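Local coordinates for N-glycosylase/DNA lyase (Methanocaldococcus jannaschii, PDB 3FHF), which belongs to the helix-hairpin-helix superfamily of DNA glycosylases, as an archaeal member of the 8-oxoguanine DNA glycosylase family, at residues Y147-I157 with L197-R208. Residues are numbered along the deposited sequence; the frame is centred on the assembly and turned at random. Where two conformers were deposited one is given.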
loop_
_atom_site.group_PDB
_atom_site.type_symbol
_atom_site.label_atom_id
_atom_site.label_comp_id
_atom_site.label_asym_id
_atom_site.label_seq_id
_atom_site.Cartn_x
_atom_site.Cartn_y
_atom_site.Cartn_z
ATOM N N TYR A 147 -2.886 6.826 -7.016
ATOM C CA TYR A 147 -4.052 7.426 -6.380
ATOM C C TYR A 147 -3.672 8.003 -5.020
ATOM O O TYR A 147 -2.872 7.427 -4.292
ATOM C CB TYR A 147 -5.185 6.398 -6.306
ATOM C CG TYR A 147 -5.677 6.026 -7.692
ATOM C CD1 TYR A 147 -6.561 6.857 -8.393
ATOM C CD2 TYR A 147 -5.198 4.887 -8.338
ATOM C CE1 TYR A 147 -6.951 6.562 -9.711
ATOM C CE2 TYR A 147 -5.579 4.580 -9.649
ATOM C CZ TYR A 147 -6.452 5.422 -10.327
ATOM O OH TYR A 147 -6.804 5.119 -11.621
ATOM N N ASP A 148 -4.243 9.153 -4.685
ATOM C CA ASP A 148 -3.866 9.836 -3.453
ATOM C C ASP A 148 -4.781 9.829 -2.250
ATOM O O ASP A 148 -4.365 10.279 -1.186
ATOM C CB ASP A 148 -3.556 11.300 -3.760
ATOM C CG ASP A 148 -2.447 11.463 -4.775
ATOM O OD1 ASP A 148 -1.347 10.897 -4.572
ATOM O OD2 ASP A 148 -2.681 12.175 -5.774
ATOM N N ASP A 149 -6.000 9.325 -2.388
ATOM C CA ASP A 149 -6.931 9.377 -1.270
ATOM C C ASP A 149 -7.326 8.061 -0.600
ATOM O O ASP A 149 -8.459 7.921 -0.136
ATOM C CB ASP A 149 -8.183 10.159 -1.709
ATOM C CG ASP A 149 -9.024 10.647 -0.529
ATOM O OD1 ASP A 149 -8.444 11.013 0.515
ATOM O OD2 ASP A 149 -10.269 10.687 -0.657
ATOM N N VAL A 150 -6.404 7.102 -0.549
ATOM C CA VAL A 150 -6.664 5.834 0.128
ATOM C C VAL A 150 -5.537 5.552 1.118
ATOM O O VAL A 150 -4.343 5.664 0.796
ATOM C CB VAL A 150 -6.780 4.639 -0.847
ATOM C CG1 VAL A 150 -8.037 4.779 -1.682
ATOM C CG2 VAL A 150 -5.549 4.555 -1.731
ATOM N N ALA A 151 -5.924 5.190 2.332
ATOM C CA ALA A 151 -4.961 4.891 3.381
ATOM C C ALA A 151 -4.584 3.423 3.329
ATOM O O ALA A 151 -5.403 2.575 2.964
ATOM C CB ALA A 151 -5.557 5.228 4.753
ATOM N N ILE A 152 -3.335 3.138 3.687
ATOM C CA ILE A 152 -2.815 1.779 3.737
ATOM C C ILE A 152 -2.729 1.512 5.230
ATOM O O ILE A 152 -1.772 1.913 5.887
ATOM C CB ILE A 152 -1.402 1.693 3.128
ATOM C CG1 ILE A 152 -1.430 2.213 1.686
ATOM C CG2 ILE A 152 -0.908 0.260 3.164
ATOM C CD1 ILE A 152 -0.046 2.457 1.092
ATOM N N ILE A 153 -3.735 0.834 5.759
ATOM C CA ILE A 153 -3.803 0.574 7.185
ATOM C C ILE A 153 -3.172 -0.757 7.568
ATOM O O ILE A 153 -3.815 -1.799 7.534
ATOM C CB ILE A 153 -5.277 0.650 7.650
ATOM C CG1 ILE A 153 -5.879 1.983 7.184
ATOM C CG2 ILE A 153 -5.371 0.543 9.165
ATOM C CD1 ILE A 153 -7.350 2.182 7.572
ATOM N N ASP A 154 -1.891 -0.693 7.921
ATOM C CA ASP A 154 -1.105 -1.858 8.317
ATOM C C ASP A 154 -1.137 -2.049 9.832
ATOM O O ASP A 154 -1.650 -1.206 10.560
ATOM C CB ASP A 154 0.351 -1.668 7.890
ATOM C CG ASP A 154 0.936 -0.370 8.407
ATOM O OD1 ASP A 154 0.859 0.644 7.686
ATOM O OD2 ASP A 154 1.452 -0.353 9.545
ATOM N N ARG A 155 -0.545 -3.148 10.295
ATOM C CA ARG A 155 -0.509 -3.463 11.717
ATOM C C ARG A 155 0.319 -2.484 12.550
ATOM O O ARG A 155 0.133 -2.387 13.761
ATOM C CB ARG A 155 0.022 -4.890 11.924
ATOM C CG ARG A 155 1.485 -5.109 11.533
ATOM C CD ARG A 155 1.885 -6.576 11.747
ATOM N NE ARG A 155 3.315 -6.820 11.549
ATOM C CZ ARG A 155 3.955 -6.675 10.390
ATOM N NH1 ARG A 155 3.301 -6.285 9.305
ATOM N NH2 ARG A 155 5.257 -6.925 10.316
ATOM N N HIS A 156 1.234 -1.756 11.916
ATOM C CA HIS A 156 2.058 -0.816 12.663
ATOM C C HIS A 156 1.307 0.480 12.941
ATOM O O HIS A 156 1.360 1.009 14.055
ATOM C CB HIS A 156 3.365 -0.545 11.913
ATOM C CG HIS A 156 4.135 -1.791 11.606
ATOM N ND1 HIS A 156 4.652 -2.604 12.592
ATOM C CD2 HIS A 156 4.384 -2.418 10.432
ATOM C CE1 HIS A 156 5.179 -3.681 12.039
ATOM N NE2 HIS A 156 5.029 -3.595 10.730
ATOM N N ILE A 157 0.596 0.995 11.943
ATOM C CA ILE A 157 -0.152 2.220 12.172
ATOM C C ILE A 157 -1.290 1.920 13.149
ATOM O O ILE A 157 -1.641 2.765 13.961
ATOM C CB ILE A 157 -0.728 2.807 10.856
ATOM C CG1 ILE A 157 -1.390 4.158 11.136
ATOM C CG2 ILE A 157 -1.748 1.865 10.260
ATOM C CD1 ILE A 157 -0.458 5.189 11.736
ATOM N N LEU A 197 -3.402 11.320 1.566
ATOM C CA LEU A 197 -3.138 10.052 2.248
ATOM C C LEU A 197 -1.945 9.315 1.648
ATOM O O LEU A 197 -1.194 8.667 2.368
ATOM C CB LEU A 197 -4.379 9.155 2.217
ATOM C CG LEU A 197 -5.462 9.575 3.216
ATOM C CD1 LEU A 197 -6.718 8.747 2.995
ATOM C CD2 LEU A 197 -4.932 9.390 4.645
ATOM N N SER A 198 -1.757 9.418 0.336
ATOM C CA SER A 198 -0.627 8.751 -0.318
ATOM C C SER A 198 0.688 9.262 0.284
ATOM O O SER A 198 1.595 8.481 0.588
ATOM C CB SER A 198 -0.645 9.039 -1.823
ATOM O OG SER A 198 -0.659 10.436 -2.057
ATOM N N GLU A 199 0.770 10.580 0.460
ATOM C CA GLU A 199 1.954 11.243 1.003
ATOM C C GLU A 199 2.134 11.011 2.501
ATOM O O GLU A 199 3.247 10.733 2.970
ATOM C CB GLU A 199 1.871 12.749 0.736
ATOM C CG GLU A 199 1.848 13.128 -0.738
ATOM C CD GLU A 199 1.427 14.574 -0.979
ATOM O OE1 GLU A 199 1.810 15.122 -2.030
ATOM O OE2 GLU A 199 0.706 15.160 -0.142
ATOM N N LEU A 200 1.042 11.133 3.247
ATOM C CA LEU A 200 1.085 10.949 4.696
ATOM C C LEU A 200 1.679 9.596 5.046
ATOM O O LEU A 200 2.463 9.482 5.988
ATOM C CB LEU A 200 -0.322 11.048 5.297
ATOM C CG LEU A 200 -0.408 10.955 6.825
ATOM C CD1 LEU A 200 0.237 12.189 7.426
ATOM C CD2 LEU A 200 -1.860 10.837 7.283
ATOM N N ASP A 201 1.297 8.578 4.285
ATOM C CA ASP A 201 1.780 7.227 4.517
ATOM C C ASP A 201 3.300 7.155 4.522
ATOM O O ASP A 201 3.891 6.483 5.374
ATOM C CB ASP A 201 1.222 6.274 3.454
ATOM C CG ASP A 201 1.773 4.867 3.593
ATOM O OD1 ASP A 201 2.764 4.540 2.895
ATOM O OD2 ASP A 201 1.222 4.098 4.415
ATOM N N LEU A 202 3.932 7.836 3.568
ATOM C CA LEU A 202 5.388 7.841 3.483
ATOM C C LEU A 202 6.028 8.669 4.607
ATOM O O LEU A 202 7.094 8.308 5.109
ATOM C CB LEU A 202 5.846 8.339 2.103
ATOM C CG LEU A 202 5.398 7.438 0.934
ATOM C CD1 LEU A 202 5.913 7.987 -0.403
ATOM C CD2 LEU A 202 5.932 6.022 1.157
ATOM N N TYR A 203 5.390 9.768 5.013
ATOM C CA TYR A 203 5.936 10.569 6.112
ATOM C C TYR A 203 5.899 9.741 7.387
ATOM O O TYR A 203 6.841 9.760 8.180
ATOM C CB TYR A 203 5.146 11.867 6.326
ATOM C CG TYR A 203 5.569 12.990 5.406
ATOM C CD1 TYR A 203 5.090 13.068 4.097
ATOM C CD2 TYR A 203 6.462 13.967 5.841
ATOM C CE1 TYR A 203 5.486 14.093 3.246
ATOM C CE2 TYR A 203 6.872 14.999 4.994
ATOM C CZ TYR A 203 6.377 15.052 3.700
ATOM O OH TYR A 203 6.780 16.066 2.866
ATOM N N ILE A 204 4.810 9.009 7.586
ATOM C CA ILE A 204 4.678 8.171 8.768
ATOM C C ILE A 204 5.730 7.060 8.773
ATOM O O ILE A 204 6.361 6.802 9.802
ATOM C CB ILE A 204 3.262 7.565 8.861
ATOM C CG1 ILE A 204 2.256 8.686 9.152
ATOM C CG2 ILE A 204 3.218 6.481 9.934
ATOM C CD1 ILE A 204 0.819 8.232 9.302
ATOM N N TRP A 205 5.930 6.404 7.634
ATOM C CA TRP A 205 6.935 5.352 7.564
ATOM C C TRP A 205 8.322 5.944 7.788
ATOM O O TRP A 205 9.162 5.338 8.458
ATOM C CB TRP A 205 6.901 4.611 6.220
ATOM C CG TRP A 205 6.028 3.391 6.242
ATOM C CD1 TRP A 205 4.810 3.237 5.642
ATOM C CD2 TRP A 205 6.294 2.161 6.928
ATOM N NE1 TRP A 205 4.301 1.987 5.917
ATOM C CE2 TRP A 205 5.193 1.307 6.701
ATOM C CE3 TRP A 205 7.358 1.698 7.712
ATOM C CZ2 TRP A 205 5.124 0.011 7.233
ATOM C CZ3 TRP A 205 7.290 0.411 8.242
ATOM C CH2 TRP A 205 6.180 -0.415 7.998
ATOM N N TYR A 206 8.566 7.133 7.249
ATOM C CA TYR A 206 9.875 7.740 7.426
ATOM C C TYR A 206 10.152 8.021 8.895
ATOM O O TYR A 206 11.277 7.840 9.361
ATOM C CB TYR A 206 10.003 9.032 6.626
ATOM C CG TYR A 206 11.305 9.735 6.905
ATOM C CD1 TYR A 206 11.388 10.734 7.872
ATOM C CD2 TYR A 206 12.470 9.365 6.239
ATOM C CE1 TYR A 206 12.603 11.346 8.170
ATOM C CE2 TYR A 206 13.684 9.965 6.529
ATOM C CZ TYR A 206 13.743 10.954 7.495
ATOM O OH TYR A 206 14.950 11.538 7.792
ATOM N N LEU A 207 9.129 8.458 9.620
ATOM C CA LEU A 207 9.270 8.736 11.049
ATOM C C LEU A 207 9.567 7.455 11.819
ATOM O O LEU A 207 10.247 7.477 12.838
ATOM C CB LEU A 207 7.989 9.356 11.605
ATOM C CG LEU A 207 7.767 10.839 11.310
ATOM C CD1 LEU A 207 6.347 11.240 11.701
ATOM C CD2 LEU A 207 8.791 11.655 12.077
ATOM N N ARG A 208 9.060 6.338 11.314
ATOM C CA ARG A 208 9.243 5.048 11.959
ATOM C C ARG A 208 10.553 4.341 11.597
ATOM O O ARG A 208 11.133 3.636 12.422
ATOM C CB ARG A 208 8.059 4.142 11.592
ATOM C CG ARG A 208 7.888 2.903 12.453
ATOM C CD ARG A 208 6.727 2.049 11.924
ATOM N NE ARG A 208 5.431 2.722 12.045
ATOM C CZ ARG A 208 4.517 2.775 11.082
ATOM N NH1 ARG A 208 4.745 2.200 9.906
ATOM N NH2 ARG A 208 3.363 3.392 11.296
HETATM O O HOH W 1 -6.114 12.349 0.883
HETATM O O HOH W 2 -1.771 5.839 1.962
HETATM O O HOH W 3 -1.440 4.823 4.916
HETATM O O HOH W 4 1.702 1.403 5.216
HETATM O O HOH W 5 2.135 2.615 8.658
#
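Asp148 meets the first turn of helix 197-209 with both its backbone and its carboxylate. Ser198 N donates to Asp148 O from above the carbonyl plane, at 3.1 Å. The Ser198 hydroxyl donates to Asp148 OD1 at 2.6 Å, on the anti side of the carboxylate. Ser198 OG sits between its own backbone N and carbonyl carbon (chi1 55°), which turns it to this oxygen. Next to this pair, the Leu197 side chain lies against the loop: CD1 is 3.7 Å from Asp149 O and packs on Ala151 CB. Further along, Ile152 CB and CD1 pack against the Asp201 carboxylate.

At the other end, the Arg208 guanidinium has His156 CB over one face, 3.6 Å from Arg208 CZ. Arg208 NH1 also lies over the Trp205 ring. His156 CD2 approaches Trp205 CH2 obliquely at 3.6 Å, with the ring planes 74° apart.

The contact joins the approach to helix 155-163 with helix 197-209 in this all-helical glycosylase of the helix-hairpin-helix superfamily. Asp154 is the N-cap of helix 155-163. Its OD2 accepts from Ile157 N at 2.9 Å and weakly from His156 N.

Water bridges much of the gap. Water 4 donates to Asp154 OD1 and Asp201 OD2 and accepts from Trp205 NE1, so it lies between two carboxylates whose like charges probably repel. Water 5 links Asp154 OD1 to Arg208 NH1.

Several charged ends have outer partners. Lys34 pairs with Asp148, Lys120 and Arg187 with Asp149, Arg143 with Asp201, and Glu160 with Arg208.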